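Local coordinates for recombination protein uvsY (Enterobacteria phage T4, PDB 4ZWS) that promotes assembly of UvsX recombinase on single-stranded DNA and helps it displace bound gp32 during phage DNA recombination and synthesis, at residues 51-54 with 55-59; 40-43 with 44-48. All blocks are in the same frame, centred on the assembly; numbering follows the deposited sequence.

Overall arrangement
After the short helix 3-14 the chain enters the long helix 21-64, and both contacts lie on it in series. Contact 2 (40-43 with 44-48) comes first, its centre about 8 Å from the centre of the chain; contact 1 (51-54 with 55-59) follows about 17 Å further on, centre to centre, toward the end of the helix. Neither closes a loop, neither crosses the other, and each joins one turn of helix to the next. Their shared neighbour is helix 91-135: Ile42, Glu45 and Met46 meet it at Trp103, Leu107 and Cys110, whereas Gln52, Lys53, Ala56 and Leu57 reach Val93 and Val96. At contact 2 a second subunit of the heptamer also packs against Lys43.

Contact 1: 51-54 with 55-59; sequences AQKK and VALKA
Lys53 and Leu57, one helical turn apart, meet through both backbone and side chain. The amide N of Leu57 donates to Lys53 O at 2.9 Å in a fairly straight bond (161°), and CB and CG of Leu57 both lie 3.5 Å from Lys53 O, with CD1 a little further off. Beyond that carbonyl, the side chains approach loosely, Lys53 CE to Leu57 CD1 at 4.3 Å. Ala56 N is held by Gln52 O at 2.9 Å, and Lys58 N weakly by Lys54 O. These are the i to i+4 bonds of an alpha helix; Val55 N instead divides weakly between Ala51 O and Gln52 O, four and three residues back. Val55 directs CG1 anti to its own N (chi1 167°), which leaves CG2 beside that N and 3.4 Å from Ala51 O.

Lys53 is almost fully extended, and the salt bridge of its NZ with Asp97 ties the tip of this side chain to helix 91-135. Lys58 bends at its last torsion, its NZ making a long, weak ion pair with Asp62. Around these residues helix 21-64 lies against helix 91-135 in a mixed seam: Gln52, Lys53 and Ala56 touch Val96, and Leu57 touches Val93.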
ATOM      1  N   ALA A  51      18.167  15.695 -18.217  1.00 54.86           N
ATOM      2  CA  ALA A  51      18.276  16.872 -19.063  1.00 50.04           C
ATOM      3  C   ALA A  51      18.954  16.474 -20.376  1.00 49.62           C
ATOM      4  O   ALA A  51      18.542  16.910 -21.457  1.00 47.93           O
ATOM      5  CB  ALA A  51      19.045  17.970 -18.365  1.00 52.45           C
ATOM      6  N   GLN A  52      20.001  15.659 -20.279  1.00 47.09           N
ATOM      7  CA  GLN A  52      20.704  15.191 -21.462  1.00 45.85           C
ATOM      8  C   GLN A  52      19.793  14.352 -22.338  1.00 46.80           C
ATOM      9  O   GLN A  52      19.887  14.374 -23.568  1.00 62.84           O
ATOM     10  CB  GLN A  52      21.922  14.364 -21.091  1.00 45.83           C
ATOM     11  CG  GLN A  52      23.141  15.166 -20.807  1.00 47.84           C
ATOM     12  CD  GLN A  52      24.315  14.281 -20.505  1.00 60.30           C
ATOM     13  OE1 GLN A  52      24.345  13.122 -20.928  1.00 52.03           O
ATOM     14  NE2 GLN A  52      25.296  14.811 -19.778  1.00 63.59           N
ATOM     15  N   LYS A  53      18.929  13.591 -21.688  1.00 44.81           N
ATOM     16  CA  LYS A  53      17.966  12.762 -22.385  1.00 42.86           C
ATOM     17  C   LYS A  53      16.962  13.620 -23.129  1.00 47.05           C
ATOM     18  O   LYS A  53      16.542  13.256 -24.225  1.00 48.30           O
ATOM     19  CB  LYS A  53      17.233  11.837 -21.419  1.00 43.41           C
ATOM     20  CG  LYS A  53      16.337  10.870 -22.116  1.00 45.99           C
ATOM     21  CD  LYS A  53      15.657   9.961 -21.138  1.00 44.46           C
ATOM     22  CE  LYS A  53      14.646   9.066 -21.816  1.00 44.92           C
ATOM     23  NZ  LYS A  53      13.963   8.251 -20.796  1.00 47.18           N
ATOM     24  N   LYS A  54      16.555  14.748 -22.541  1.00 44.98           N
ATOM     25  CA  LYS A  54      15.585  15.578 -23.237  1.00 49.08           C
ATOM     26  C   LYS A  54      16.194  16.307 -24.419  1.00 51.20           C
ATOM     27  O   LYS A  54      15.481  16.655 -25.363  1.00 55.35           O
ATOM     28  CB  LYS A  54      14.965  16.618 -22.293  1.00 48.75           C
ATOM     29  CG  LYS A  54      14.103  16.021 -21.229  1.00 54.27           C
ATOM     30  CD  LYS A  54      13.287  17.067 -20.501  1.00 57.45           C
ATOM     31  CE  LYS A  54      12.518  16.433 -19.344  1.00 64.19           C
ATOM     32  NZ  LYS A  54      11.608  17.424 -18.701  1.00 80.40           N
ATOM     33  N   VAL A  55      17.518  16.309 -24.479  1.00 48.53           N
ATOM     34  CA  VAL A  55      18.222  16.966 -25.557  1.00 47.38           C
ATOM     35  C   VAL A  55      18.434  15.932 -26.640  1.00 51.39           C
ATOM     36  O   VAL A  55      18.320  16.238 -27.829  1.00 54.62           O
ATOM     37  CB  VAL A  55      19.565  17.572 -25.072  1.00 47.76           C
ATOM     38  CG1 VAL A  55      20.464  17.987 -26.241  1.00 48.97           C
ATOM     39  CG2 VAL A  55      19.292  18.747 -24.177  1.00 50.12           C
ATOM     40  N   ALA A  56      18.693  14.697 -26.225  1.00 43.22           N
ATOM     41  CA  ALA A  56      18.862  13.635 -27.187  1.00 45.57           C
ATOM     42  C   ALA A  56      17.538  13.373 -27.902  1.00 54.61           C
ATOM     43  O   ALA A  56      17.502  13.275 -29.130  1.00 50.05           O
ATOM     44  CB  ALA A  56      19.371  12.381 -26.500  1.00 41.30           C
ATOM     45  N   LEU A  57      16.443  13.372 -27.144  1.00 47.41           N
ATOM     46  CA  LEU A  57      15.126  13.129 -27.727  1.00 42.67           C
ATOM     47  C   LEU A  57      14.756  14.217 -28.739  1.00 54.04           C
ATOM     48  O   LEU A  57      14.254  13.915 -29.821  1.00 55.23           O
ATOM     49  CB  LEU A  57      14.047  13.038 -26.642  1.00 43.52           C
ATOM     50  CG  LEU A  57      13.945  11.697 -25.906  1.00 43.04           C
ATOM     51  CD1 LEU A  57      12.985  11.759 -24.729  1.00 44.72           C
ATOM     52  CD2 LEU A  57      13.591  10.544 -26.857  1.00 42.80           C
ATOM     53  N   LYS A  58      15.031  15.476 -28.413  1.00 49.91           N
ATOM     54  CA  LYS A  58      14.703  16.534 -29.348  1.00 47.36           C
ATOM     55  C   LYS A  58      15.583  16.437 -30.592  1.00 53.82           C
ATOM     56  O   LYS A  58      15.097  16.601 -31.710  1.00 55.81           O
ATOM     57  CB  LYS A  58      14.861  17.923 -28.704  1.00 49.59           C
ATOM     58  CG  LYS A  58      14.286  19.043 -29.571  1.00 59.38           C
ATOM     59  CD  LYS A  58      14.756  20.440 -29.196  1.00 67.13           C
ATOM     60  CE  LYS A  58      14.119  21.511 -30.118  1.00 75.34           C
ATOM     61  NZ  LYS A  58      14.792  21.745 -31.447  1.00 80.22           N
ATOM     62  N   ALA A  59      16.869  16.149 -30.408  1.00 46.38           N
ATOM     63  CA  ALA A  59      17.761  16.024 -31.548  1.00 46.99           C
ATOM     64  C   ALA A  59      17.389  14.866 -32.481  1.00 56.70           C
ATOM     65  O   ALA A  59      17.321  15.054 -33.703  1.00 56.02           O
ATOM     66  CB  ALA A  59      19.193  15.878 -31.076  1.00 46.84           C
TER

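Contact 2: 40-43 with 44-48; sequences SSIK and KEMLR
Between Ser40-Lys43 and Lys44-Arg48 the backbone runs as regular alpha helix, with Lys44, Glu45, Met46 and Leu47 each donating N-H to the carbonyl four residues earlier. The bond from Met46 N to Ile42 O is 2.9 Å long and straight at 162°, and it reaches the carbonyl nearly end-on; Glu45 N meets Ser41 O at the same length, in the carbonyl plane.

The apolar side-chain pair is Ile42 with Met46, whose side chains run at a slant to each other. CG2 of Ile42 lies 4.2 Å from CG and, equally, from SD of Met46. Because Met46 CG is anti to the carbonyl carbon (chi1 -64°), it turns back along the helix and also sits over Ile42 O; the thioether then bends at chi3, carrying its methyl group away. Lys44 likewise leans back toward the preceding turn. Its CG lies 3.7 Å from Ser40 O, and bends at chi3 and chi4 bring NZ to 4.0 Å from Ser40 OG, too long for a hydrogen bond. Ser41 OG makes a weak hydrogen bond to Asn37 O, one turn earlier.

Buried Ile42 faces Leu107 and Cys110 of helix 91-135, Glu45 and Met46 meet Trp103, and Lys43 packs on Met130 of a second subunit. The i to i+4 pair Ile42 and Met46 thus helps form the face of helix 21-64 that packs on helix 91-135, in a subunit of the heptameric alpha barrel.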
ATOM      1  N   SER A  40      22.522  11.262  -2.246  1.00 57.36           N
ATOM      2  CA  SER A  40      22.240  12.647  -2.561  1.00 50.88           C
ATOM      3  C   SER A  40      22.906  13.026  -3.890  1.00 51.22           C
ATOM      4  O   SER A  40      22.309  13.712  -4.724  1.00 55.63           O
ATOM      5  CB  SER A  40      22.721  13.531  -1.422  1.00 52.69           C
ATOM      6  OG  SER A  40      22.257  14.841  -1.579  1.00 66.63           O
ATOM      7  N   SER A  41      24.160  12.609  -4.062  1.00 51.25           N
ATOM      8  CA  SER A  41      24.900  12.875  -5.295  1.00 51.89           C
ATOM      9  C   SER A  41      24.282  12.215  -6.513  1.00 51.77           C
ATOM     10  O   SER A  41      24.208  12.809  -7.582  1.00 53.51           O
ATOM     11  CB  SER A  41      26.337  12.371  -5.181  1.00 52.36           C
ATOM     12  OG  SER A  41      27.101  13.237  -4.380  1.00 82.36           O
ATOM     13  N   ILE A  42      23.825  10.984  -6.330  1.00 48.74           N
ATOM     14  CA  ILE A  42      23.212  10.228  -7.399  1.00 47.47           C
ATOM     15  C   ILE A  42      21.936  10.933  -7.862  1.00 50.80           C
ATOM     16  O   ILE A  42      21.710  11.043  -9.061  1.00 48.42           O
ATOM     17  CB  ILE A  42      22.963   8.774  -6.958  1.00 46.07           C
ATOM     18  CG1 ILE A  42      24.316   8.086  -6.743  1.00 46.44           C
ATOM     19  CG2 ILE A  42      22.115   8.023  -7.970  1.00 44.95           C
ATOM     20  CD1 ILE A  42      24.233   6.726  -6.056  1.00 46.19           C
ATOM     21  N   LYS A  43      21.119  11.435  -6.936  1.00 50.83           N
ATOM     22  CA  LYS A  43      19.950  12.192  -7.359  1.00 48.26           C
ATOM     23  C   LYS A  43      20.345  13.393  -8.223  1.00 49.85           C
ATOM     24  O   LYS A  43      19.700  13.681  -9.235  1.00 49.91           O
ATOM     25  CB  LYS A  43      19.106  12.679  -6.172  1.00 49.05           C
ATOM     26  CG  LYS A  43      18.160  11.658  -5.568  1.00 47.91           C
ATOM     27  CD  LYS A  43      17.327  12.251  -4.418  1.00 55.73           C
ATOM     28  CE  LYS A  43      18.186  12.779  -3.281  1.00 80.21           C
ATOM     29  NZ  LYS A  43      17.405  13.601  -2.305  1.00 89.20           N
ATOM     30  N   LYS A  44      21.413  14.083  -7.840  1.00 51.34           N
ATOM     31  CA  LYS A  44      21.865  15.236  -8.617  1.00 53.34           C
ATOM     32  C   LYS A  44      22.301  14.813 -10.014  1.00 54.70           C
ATOM     33  O   LYS A  44      21.953  15.451 -11.000  1.00 61.76           O
ATOM     34  CB  LYS A  44      23.012  15.966  -7.919  1.00 55.31           C
ATOM     35  CG  LYS A  44      22.585  16.782  -6.713  1.00 60.53           C
ATOM     36  CD  LYS A  44      23.654  17.806  -6.313  1.00 74.11           C
ATOM     37  CE  LYS A  44      23.849  17.884  -4.791  1.00 80.62           C
ATOM     38  NZ  LYS A  44      24.634  16.729  -4.236  1.00 78.33           N
ATOM     39  N   GLU A  45      23.038  13.714 -10.089  1.00 52.53           N
ATOM     40  CA  GLU A  45      23.504  13.203 -11.362  1.00 52.27           C
ATOM     41  C   GLU A  45      22.353  12.786 -12.294  1.00 55.24           C
ATOM     42  O   GLU A  45      22.363  13.100 -13.483  1.00 54.19           O
ATOM     43  CB  GLU A  45      24.443  12.015 -11.134  1.00 50.59           C
ATOM     44  CG  GLU A  45      25.008  11.439 -12.423  1.00 61.64           C
ATOM     45  CD  GLU A  45      25.898  12.422 -13.179  1.00 65.19           C
ATOM     46  OE1 GLU A  45      26.330  13.432 -12.581  1.00 74.01           O
ATOM     47  OE2 GLU A  45      26.144  12.203 -14.385  1.00 60.37           O
ATOM     48  N   MET A  46      21.347  12.117 -11.746  1.00 48.66           N
ATOM     49  CA  MET A  46      20.203  11.666 -12.538  1.00 48.01           C
ATOM     50  C   MET A  46      19.394  12.814 -13.117  1.00 49.23           C
ATOM     51  O   MET A  46      18.846  12.748 -14.220  1.00 53.80           O
ATOM     52  CB  MET A  46      19.286  10.792 -11.680  1.00 48.98           C
ATOM     53  CG  MET A  46      19.912   9.508 -11.209  1.00 47.98           C
ATOM     54  SD  MET A  46      18.711   8.476 -10.371  1.00 51.37           S
ATOM     55  CE  MET A  46      17.692   7.914 -11.739  1.00 54.54           C
ATOM     56  N   LEU A  47      19.329  13.875 -12.343  1.00 52.98           N
ATOM     57  CA  LEU A  47      18.587  15.058 -12.705  1.00 51.49           C
ATOM     58  C   LEU A  47      19.295  15.675 -13.927  1.00 60.65           C
ATOM     59  O   LEU A  47      18.680  16.179 -14.887  1.00 53.60           O
ATOM     60  CB  LEU A  47      18.531  15.934 -11.464  1.00 53.03           C
ATOM     61  CG  LEU A  47      17.738  17.187 -11.262  1.00 63.49           C
ATOM     62  CD1 LEU A  47      16.310  16.749 -11.476  1.00 54.18           C
ATOM     63  CD2 LEU A  47      17.937  17.620  -9.819  1.00 56.32           C
ATOM     64  N   ARG A  48      20.617  15.631 -13.867  1.00 57.77           N
ATOM     65  CA  ARG A  48      21.486  16.094 -14.938  1.00 55.13           C
ATOM     66  C   ARG A  48      21.346  15.211 -16.204  1.00 54.05           C
ATOM     67  O   ARG A  48      21.250  15.700 -17.332  1.00 54.93           O
ATOM     68  CB  ARG A  48      22.905  16.113 -14.395  1.00 56.18           C
ATOM     69  CG  ARG A  48      23.935  16.868 -15.137  1.00 58.80           C
ATOM     70  CD  ARG A  48      25.236  16.655 -14.385  1.00 66.87           C
ATOM     71  NE  ARG A  48      25.135  17.222 -13.036  1.00 70.97           N
ATOM     72  CZ  ARG A  48      25.730  16.720 -11.949  1.00 77.23           C
ATOM     73  NH1 ARG A  48      26.448  15.606 -12.028  1.00 75.28           N
ATOM     74  NH2 ARG A  48      25.583  17.312 -10.768  1.00 76.39           N
TER